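Local coordinates for regulatory protein, TetR family (Rhodobacter sphaeroides 2.4.1, PDB 3BRU), which represses transcription of its own operon as a TetR-family DNA-binding regulator, probably by binding two operator sequences in the promoter, at residues V51-I56 / G65-Y70. Residues are numbered along the deposited sequence; the frame is centred on the assembly and turned at random.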
loop_
_atom_site.group_PDB
_atom_site.type_symbol
_atom_site.label_atom_id
_atom_site.label_comp_id
_atom_site.label_asym_id
_atom_site.label_seq_id
_atom_site.Cartn_x
_atom_site.Cartn_y
_atom_site.Cartn_z
ATOM N N VAL A 51 2.083 10.466 14.455
ATOM C CA VAL A 51 1.214 10.697 15.578
ATOM C C VAL A 51 1.956 10.464 16.885
ATOM O O VAL A 51 2.393 9.342 17.162
ATOM C CB VAL A 51 -0.039 9.797 15.475
ATOM C CG1 VAL A 51 -0.917 9.962 16.683
ATOM C CG2 VAL A 51 -0.815 10.138 14.203
ATOM N N GLY A 52 2.087 11.519 17.694
ATOM C CA GLY A 52 2.722 11.402 18.998
ATOM C C GLY A 52 1.713 11.097 20.103
ATOM O O GLY A 52 0.494 11.229 19.912
ATOM N N VAL A 53 2.230 10.717 21.263
ATOM C CA VAL A 53 1.419 10.427 22.428
ATOM C C VAL A 53 0.593 11.625 22.894
ATOM O O VAL A 53 -0.567 11.458 23.277
ATOM C CB VAL A 53 2.292 9.865 23.589
ATOM C CG1 VAL A 53 1.514 9.759 24.920
ATOM C CG2 VAL A 53 2.887 8.523 23.190
ATOM N N ASP A 54 1.166 12.824 22.877
ATOM C CA ASP A 54 0.409 13.988 23.310
ATOM C C ASP A 54 -0.830 14.223 22.469
ATOM O O ASP A 54 -1.865 14.587 23.000
ATOM C CB ASP A 54 1.248 15.258 23.292
ATOM C CG ASP A 54 2.301 15.286 24.375
ATOM O OD1 ASP A 54 2.223 14.486 25.349
ATOM O OD2 ASP A 54 3.226 16.140 24.250
ATOM N N GLU A 55 -0.724 14.036 21.163
ATOM C CA GLU A 55 -1.892 14.156 20.276
ATOM C C GLU A 55 -2.991 13.131 20.636
ATOM O O GLU A 55 -4.156 13.472 20.691
ATOM C CB GLU A 55 -1.447 14.060 18.804
ATOM C CG GLU A 55 -2.548 13.811 17.766
ATOM C CD GLU A 55 -2.024 13.788 16.289
ATOM O OE1 GLU A 55 -0.891 14.289 16.006
ATOM O OE2 GLU A 55 -2.776 13.292 15.396
ATOM N N ILE A 56 -2.595 11.887 20.896
ATOM C CA ILE A 56 -3.522 10.837 21.372
ATOM C C ILE A 56 -4.212 11.249 22.677
ATOM O O ILE A 56 -5.436 11.107 22.790
ATOM C CB ILE A 56 -2.815 9.441 21.574
ATOM C CG1 ILE A 56 -2.303 8.859 20.240
ATOM C CG2 ILE A 56 -3.690 8.436 22.356
ATOM C CD1 ILE A 56 -3.289 8.893 19.113
ATOM N N GLY A 65 -0.801 9.962 33.111
ATOM C CA GLY A 65 -0.681 8.902 34.081
ATOM C C GLY A 65 -1.567 7.717 33.764
ATOM O O GLY A 65 -1.236 6.596 34.159
ATOM N N SER A 66 -2.687 7.964 33.069
ATOM C CA SER A 66 -3.603 6.890 32.633
ATOM C C SER A 66 -3.073 6.123 31.415
ATOM O O SER A 66 -3.239 4.914 31.319
ATOM C CB SER A 66 -4.999 7.420 32.330
ATOM O OG SER A 66 -5.560 7.989 33.479
ATOM N N PHE A 67 -2.449 6.839 30.490
ATOM C CA PHE A 67 -1.752 6.212 29.403
ATOM C C PHE A 67 -0.673 5.260 29.938
ATOM O O PHE A 67 -0.586 4.112 29.499
ATOM C CB PHE A 67 -1.152 7.266 28.460
ATOM C CG PHE A 67 -0.455 6.672 27.288
ATOM C CD1 PHE A 67 -1.150 6.408 26.117
ATOM C CD2 PHE A 67 0.890 6.311 27.371
ATOM C CE1 PHE A 67 -0.508 5.837 25.023
ATOM C CE2 PHE A 67 1.558 5.713 26.266
ATOM C CZ PHE A 67 0.854 5.468 25.102
ATOM N N TYR A 68 0.141 5.718 30.890
ATOM C CA TYR A 68 1.266 4.872 31.369
ATOM C C TYR A 68 0.851 3.782 32.332
ATOM O O TYR A 68 1.591 2.842 32.555
ATOM C CB TYR A 68 2.488 5.687 31.844
ATOM C CG TYR A 68 3.154 6.357 30.659
ATOM C CD1 TYR A 68 3.780 5.594 29.658
ATOM C CD2 TYR A 68 3.079 7.742 30.488
ATOM C CE1 TYR A 68 4.346 6.202 28.543
ATOM C CE2 TYR A 68 3.645 8.367 29.380
ATOM C CZ TYR A 68 4.284 7.601 28.414
ATOM O OH TYR A 68 4.849 8.245 27.323
ATOM N N HIS A 69 -0.366 3.884 32.846
ATOM C CA HIS A 69 -0.964 2.808 33.604
ATOM C C HIS A 69 -1.110 1.559 32.742
ATOM O O HIS A 69 -0.853 0.444 33.201
ATOM C CB HIS A 69 -2.340 3.240 34.109
ATOM C CG HIS A 69 -3.022 2.205 34.955
ATOM N ND1 HIS A 69 -2.588 1.879 36.225
ATOM C CD2 HIS A 69 -4.107 1.426 34.717
ATOM C CE1 HIS A 69 -3.383 0.953 36.738
ATOM N NE2 HIS A 69 -4.310 0.658 35.842
ATOM N N TYR A 70 -1.520 1.757 31.490
ATOM C CA TYR A 70 -1.860 0.689 30.587
ATOM C C TYR A 70 -0.730 0.329 29.639
ATOM O O TYR A 70 -0.597 -0.825 29.266
ATOM C CB TYR A 70 -3.117 1.078 29.798
ATOM C CG TYR A 70 -4.390 1.090 30.634
ATOM C CD1 TYR A 70 -4.945 -0.103 31.127
ATOM C CD2 TYR A 70 -5.037 2.286 30.949
ATOM C CE1 TYR A 70 -6.128 -0.096 31.898
ATOM C CE2 TYR A 70 -6.193 2.306 31.731
ATOM C CZ TYR A 70 -6.741 1.112 32.191
ATOM O OH TYR A 70 -7.881 1.125 32.938
#
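Val53 and Phe67 mark the closest backbone approach between segments 51-56 and 65-70, their CA atoms standing 8.7 Å apart. Helix 53-60 begins at Val53, with Gly52 as its N-cap and a weak backbone bond from Ile56 N to Gly52 O closing the first turn, whereas 65-70 belongs to the short helix 64-70. At this separation the backbones do not meet; no hydrogen bond joins the segments, and side chains fill the interval.

The principal contact is a CH-pi interaction. Val53 CG1 sits over one face of the Phe67 ring, 4.1 Å from the ring centroid and just 4° off the normal, so the methyl group is almost exactly centred on the pi system. The other branch, CG2, reaches the far end of the ring, 4.1 Å from Phe67 CZ. Phe67 extends to this position because its CG is anti to the backbone N (chi1 -178°), which carries the phenyl group out from its own helix towards 53-60.

Tyr68 adds a looser flank. Its hydroxyl OH comes to 4.4 Å from Val53 CG1, while its ring turns a face to the Phe67 edge, with Phe67 CD2 3.6 Å above the Tyr68 plane. Val53 therefore packs against two successive aromatic residues, one buried and one exposed.

Elsewhere around the contact, Phe77 of helix 74-97 meets Phe67 edge-to-face and also touches Ile56, continuing the apolar core. Asp54 OD1 forms a salt bridge with Lys64, just ahead of segment 65-70.

This apolar packing between consecutive helices is characteristic of a helix-turn-helix, here the predicted DNA-binding motif of the TetR-type domain, in which helix 64-70 corresponds to the probable recognition helix.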